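Local atomic coordinates of putative rhamnosidase (Streptomyces avermitilis, PDB entry 3W5N), a protein that hydrolyses terminal alpha-L-rhamnose residues from rhamnosides, including citrus flavonoid glycosides and the arabinogalactan-protein gum arabic. Residues A[16-21]-A[105-110]; A[27-32]-A[71-76]. One frame throughout, in Å; residues are numbered along the deposited sequence.

Interaction 1 (A[16-21]-A[105-110]). With NA (sodium ion), chain M.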
# COMPACT_ATOMS: atom_id res chain seq x y z
N ARG A 16 -9.75 -8.24 20.67
CA ARG A 16 -10.98 -7.43 20.68
C ARG A 16 -11.36 -6.81 19.32
O ARG A 16 -11.53 -5.60 19.22
CB ARG A 16 -10.92 -6.33 21.75
CG ARG A 16 -10.74 -6.83 23.19
CD ARG A 16 -10.51 -5.66 24.16
NE ARG A 16 -9.22 -5.02 23.91
CZ ARG A 16 -8.06 -5.44 24.42
NH1 ARG A 16 -8.00 -6.48 25.25
NH2 ARG A 16 -6.94 -4.79 24.11
N PRO A 17 -11.52 -7.64 18.28
CA PRO A 17 -11.93 -7.04 17.00
C PRO A 17 -13.33 -6.43 17.11
O PRO A 17 -14.20 -7.00 17.77
CB PRO A 17 -11.95 -8.22 16.03
CG PRO A 17 -11.96 -9.46 16.87
CD PRO A 17 -11.35 -9.10 18.20
N LEU A 18 -13.51 -5.27 16.50
CA LEU A 18 -14.76 -4.53 16.51
C LEU A 18 -15.28 -4.45 15.08
O LEU A 18 -14.61 -3.91 14.20
CB LEU A 18 -14.53 -3.13 17.07
CG LEU A 18 -15.70 -2.15 17.19
CD1 LEU A 18 -16.73 -2.65 18.19
CD2 LEU A 18 -15.23 -0.77 17.64
N GLY A 19 -16.49 -4.97 14.85
CA GLY A 19 -17.04 -4.98 13.50
C GLY A 19 -16.49 -6.14 12.68
O GLY A 19 -16.12 -5.97 11.52
N LEU A 20 -16.43 -7.33 13.28
CA LEU A 20 -15.95 -8.53 12.62
C LEU A 20 -17.15 -9.34 12.13
O LEU A 20 -17.99 -9.76 12.94
CB LEU A 20 -15.08 -9.37 13.57
CG LEU A 20 -14.62 -10.76 13.12
CD1 LEU A 20 -13.66 -10.68 11.94
CD2 LEU A 20 -13.94 -11.48 14.29
N ASP A 21 -17.23 -9.56 10.82
CA ASP A 21 -18.41 -10.20 10.23
C ASP A 21 -18.27 -11.70 9.95
O ASP A 21 -19.22 -12.32 9.44
CB ASP A 21 -18.88 -9.44 8.98
CG ASP A 21 -19.62 -8.15 9.30
OD1 ASP A 21 -20.04 -7.97 10.47
OD2 ASP A 21 -19.80 -7.32 8.40
N PRO A 105 -11.55 -12.94 30.58
CA PRO A 105 -12.58 -12.78 29.53
C PRO A 105 -12.20 -11.73 28.50
O PRO A 105 -11.68 -10.66 28.83
CB PRO A 105 -13.82 -12.35 30.33
CG PRO A 105 -13.61 -13.02 31.66
CD PRO A 105 -12.13 -12.87 31.93
N SER A 106 -12.40 -12.07 27.23
CA SER A 106 -12.22 -11.09 26.18
C SER A 106 -13.48 -11.02 25.36
O SER A 106 -14.51 -11.61 25.74
CB SER A 106 -11.01 -11.42 25.32
OG SER A 106 -10.70 -10.31 24.49
N TRP A 107 -13.43 -10.31 24.23
CA TRP A 107 -14.63 -10.18 23.41
C TRP A 107 -14.29 -9.95 21.94
O TRP A 107 -13.17 -9.53 21.61
CB TRP A 107 -15.54 -9.05 23.96
CG TRP A 107 -14.89 -7.67 24.05
CD1 TRP A 107 -14.31 -7.10 25.17
CD2 TRP A 107 -14.78 -6.69 23.01
NE1 TRP A 107 -13.81 -5.84 24.87
CE2 TRP A 107 -14.10 -5.56 23.55
CE3 TRP A 107 -15.18 -6.65 21.65
CZ2 TRP A 107 -13.82 -4.42 22.79
CZ3 TRP A 107 -14.89 -5.52 20.89
CH2 TRP A 107 -14.21 -4.41 21.47
N TRP A 108 -15.26 -10.24 21.08
CA TRP A 108 -15.28 -9.68 19.72
C TRP A 108 -16.68 -9.13 19.45
O TRP A 108 -17.65 -9.51 20.14
CB TRP A 108 -14.84 -10.68 18.64
CG TRP A 108 -15.90 -11.70 18.22
CD1 TRP A 108 -16.80 -11.60 17.18
CD2 TRP A 108 -16.15 -12.96 18.84
NE1 TRP A 108 -17.59 -12.73 17.13
CE2 TRP A 108 -17.21 -13.58 18.13
CE3 TRP A 108 -15.57 -13.63 19.93
CZ2 TRP A 108 -17.69 -14.85 18.48
CZ3 TRP A 108 -16.06 -14.90 20.28
CH2 TRP A 108 -17.11 -15.49 19.56
N GLU A 109 -16.80 -8.22 18.49
CA GLU A 109 -18.11 -7.66 18.19
C GLU A 109 -18.40 -7.75 16.70
O GLU A 109 -17.60 -7.32 15.87
CB GLU A 109 -18.22 -6.21 18.70
CG GLU A 109 -19.61 -5.61 18.52
CD GLU A 109 -19.78 -4.24 19.16
OE1 GLU A 109 -19.31 -4.03 20.30
OE2 GLU A 109 -20.41 -3.36 18.53
N THR A 110 -19.56 -8.30 16.37
CA THR A 110 -19.94 -8.40 14.97
C THR A 110 -20.37 -7.04 14.46
O THR A 110 -20.83 -6.19 15.24
CB THR A 110 -21.08 -9.42 14.76
OG1 THR A 110 -22.22 -9.05 15.56
CG2 THR A 110 -20.63 -10.82 15.16
NA NA M . -12.65 -3.54 12.82
O HOH W 1 -9.85 -7.98 26.44
O HOH W 2 -11.70 -5.27 14.00
O HOH W 3 -13.27 -4.90 10.89
O HOH W 4 -13.92 -1.82 11.62
O HOH W 5 -10.69 -3.05 11.66
O HOH W 6 -11.77 -2.05 14.45
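Glu109 O accepts two backbone N-H groups from the loop 16-21. Leu20 N gives Glu109 O a straight bond of 2.8 Å, in the carbonyl plane (N-H...O 168°), and Gly19 N adds a weak, bent one. The contact lays this loop along strand 106-109, an outermost strand of a four-stranded antiparallel sheet in the N-terminal immunoglobulin-like domain. Pro17 O receives Glu109 N at 3.0 Å, and Leu18 and Glu109 form a single bridge. The aliphatic chain of Arg16 lies over one face of the Trp107 ring. Its CB makes a CH-pi contact 3.7 Å from the centroid of the six-membered ring of Trp107, and its CD reaches NE1. With an alanine instead of Trp107, the aliphatic part of Arg16 is likely to lose the ring face it lies on and to be less fixed in its rotation. Pro17 CG packs on Trp108 CB at 3.6 Å. Leu18 runs beside Glu109, its CG anti to the backbone N (chi1 -180°), which brings CD1 alongside the carboxylate carbon. The Glu109 carboxylate itself makes salt bridges with Arg85 and Arg320. Leu18 O faces away from the strand and binds a sodium ion at 2.4 Å. Five waters complete the shell, and one of them accepts a hydrogen bond from Leu18 N.

Interaction 2 (A[27-32]-A[71-76]). With NA (sodium ion), chain L.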
# COMPACT_ATOMS: atom_id res chain seq x y z
N LEU A 27 -10.31 -18.49 16.84
CA LEU A 27 -9.80 -18.14 18.17
C LEU A 27 -8.41 -18.73 18.39
O LEU A 27 -8.14 -19.86 17.98
CB LEU A 27 -10.75 -18.74 19.22
CG LEU A 27 -12.25 -18.48 19.00
CD1 LEU A 27 -13.04 -19.23 20.05
CD2 LEU A 27 -12.57 -17.01 19.08
N SER A 28 -7.53 -17.99 19.08
CA SER A 28 -6.21 -18.51 19.36
C SER A 28 -5.88 -18.29 20.82
O SER A 28 -6.30 -17.26 21.40
CB SER A 28 -5.14 -17.84 18.49
OG SER A 28 -5.31 -18.12 17.10
N TRP A 29 -5.14 -19.22 21.40
CA TRP A 29 -4.68 -19.07 22.80
C TRP A 29 -3.22 -19.45 23.04
O TRP A 29 -2.92 -20.56 23.49
CB TRP A 29 -5.62 -19.77 23.80
CG TRP A 29 -6.05 -21.16 23.42
CD1 TRP A 29 -5.41 -22.32 23.70
CD2 TRP A 29 -7.22 -21.51 22.67
NE1 TRP A 29 -6.11 -23.39 23.19
CE2 TRP A 29 -7.23 -22.92 22.55
CE3 TRP A 29 -8.27 -20.78 22.08
CZ2 TRP A 29 -8.24 -23.62 21.88
CZ3 TRP A 29 -9.30 -21.48 21.42
CH2 TRP A 29 -9.27 -22.88 21.33
N PRO A 30 -2.31 -18.51 22.77
CA PRO A 30 -0.92 -18.72 23.18
C PRO A 30 -0.89 -19.06 24.67
O PRO A 30 -1.70 -18.53 25.45
CB PRO A 30 -0.27 -17.35 22.95
CG PRO A 30 -1.19 -16.62 22.01
CD PRO A 30 -2.56 -17.15 22.26
N MET A 31 -0.00 -19.96 25.07
CA MET A 31 0.08 -20.39 26.46
C MET A 31 1.49 -20.16 26.97
O MET A 31 2.45 -20.11 26.20
CB MET A 31 -0.31 -21.87 26.62
CG MET A 31 -1.78 -22.17 26.36
SD MET A 31 -2.07 -23.90 25.93
CE MET A 31 -1.70 -23.90 24.17
N ALA A 32 1.60 -19.98 28.28
CA ALA A 32 2.90 -19.77 28.91
C ALA A 32 3.07 -20.72 30.07
O ALA A 32 2.10 -21.06 30.76
CB ALA A 32 3.02 -18.33 29.37
N VAL A 71 -4.47 -22.76 17.89
CA VAL A 71 -4.28 -21.64 16.96
C VAL A 71 -5.37 -21.67 15.91
O VAL A 71 -5.57 -22.70 15.25
CB VAL A 71 -2.88 -21.69 16.30
CG1 VAL A 71 -2.81 -20.81 15.06
CG2 VAL A 71 -1.81 -21.25 17.31
N LEU A 72 -6.05 -20.54 15.73
CA LEU A 72 -7.07 -20.35 14.67
C LEU A 72 -8.16 -21.42 14.70
O LEU A 72 -8.52 -22.02 13.67
CB LEU A 72 -6.43 -20.22 13.28
CG LEU A 72 -5.46 -19.02 13.14
CD1 LEU A 72 -4.63 -19.14 11.86
CD2 LEU A 72 -6.17 -17.67 13.21
N VAL A 73 -8.67 -21.67 15.91
CA VAL A 73 -9.74 -22.66 16.10
C VAL A 73 -11.07 -21.96 15.85
O VAL A 73 -11.41 -21.00 16.53
CB VAL A 73 -9.71 -23.24 17.54
CG1 VAL A 73 -10.82 -24.29 17.69
CG2 VAL A 73 -8.34 -23.80 17.87
N PRO A 74 -11.83 -22.43 14.83
CA PRO A 74 -13.05 -21.70 14.45
C PRO A 74 -14.16 -21.85 15.48
O PRO A 74 -14.41 -22.94 16.00
CB PRO A 74 -13.48 -22.36 13.12
CG PRO A 74 -12.83 -23.70 13.13
CD PRO A 74 -11.57 -23.59 13.95
N TYR A 75 -14.80 -20.73 15.82
CA TYR A 75 -16.06 -20.75 16.56
C TYR A 75 -17.03 -21.74 15.92
O TYR A 75 -17.22 -21.74 14.71
CB TYR A 75 -16.66 -19.34 16.55
CG TYR A 75 -18.07 -19.28 17.07
CD1 TYR A 75 -18.33 -19.28 18.44
CD2 TYR A 75 -19.15 -19.25 16.18
CE1 TYR A 75 -19.63 -19.24 18.92
CE2 TYR A 75 -20.46 -19.21 16.65
CZ TYR A 75 -20.69 -19.20 18.01
OH TYR A 75 -21.97 -19.16 18.48
N ALA A 76 -17.64 -22.58 16.73
CA ALA A 76 -18.54 -23.61 16.22
C ALA A 76 -19.83 -23.73 17.04
O ALA A 76 -20.37 -24.83 17.23
CB ALA A 76 -17.83 -24.96 16.13
NA NA L . -5.34 -24.76 13.98
O HOH W 7 -7.41 -24.61 13.30
O HOH W 8 -5.31 -26.17 12.17
O HOH W 9 -4.47 -23.23 12.58
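This is a buried, short antiparallel strand pairing in the N-terminal domain, where strand 26-32 meets the short strand 73-74. Leu27 and Val73 form a hydrogen-bonded pair with two backbone bonds. Leu27 N donates to Val73 O at 2.8 Å, almost straight at the hydrogen (178°), though it sits above the carbonyl plane. Val73 N returns a bond of the same length to Leu27 O. Leu72 and Val73 both face Leu27, which makes a G1 beta bulge in an immunoglobulin-like fold. Leu72 holds the positive phi of the bulge (54°). Leu72 N is placed poorly for Leu27 O and donates instead to Ser28 OG at 2.9 Å. Ser28 OG lies anti to its own carbonyl carbon (chi1 -65°), a position from which it meets that N-H nearly head-on. The side chains of Leu27 and Val73 lie on one face of the sheet. There Val73 CG2 touches Trp29 CH2 at 3.7 Å, the two side chains crossing at a slant. At its polar end, Trp29 NE1 is hydrogen-bonded to Gln40 OE1. On the side turned from Leu27, Val71 O coordinates a sodium ion at 2.4 Å. A water on that ion donates a hydrogen bond to Leu72 O.

How the interactions relate
Both interactions belong to the N-terminal immunoglobulin-like domain, their centres about 14 Å apart. Along the chain the order is 16-21, 27-32, 71-76, 105-110, which nests interaction 2 inside the loop closed by interaction 1. They use different sheets: strand 106-109 is at the edge of one, and strands 26-32 and 73-74 pair in the other. The two meet through Trp108, whose CH2 lies 4.1 Å from Tyr75 CD1 and whose CZ3 packs near Leu27 CD2. Interaction 1 ties 16-21 to strand 106-109, and interaction 2 ties strand 26-32 to 71-76, so parts distant in sequence meet in one domain. Both lie away from the rhamnose and calcium sites.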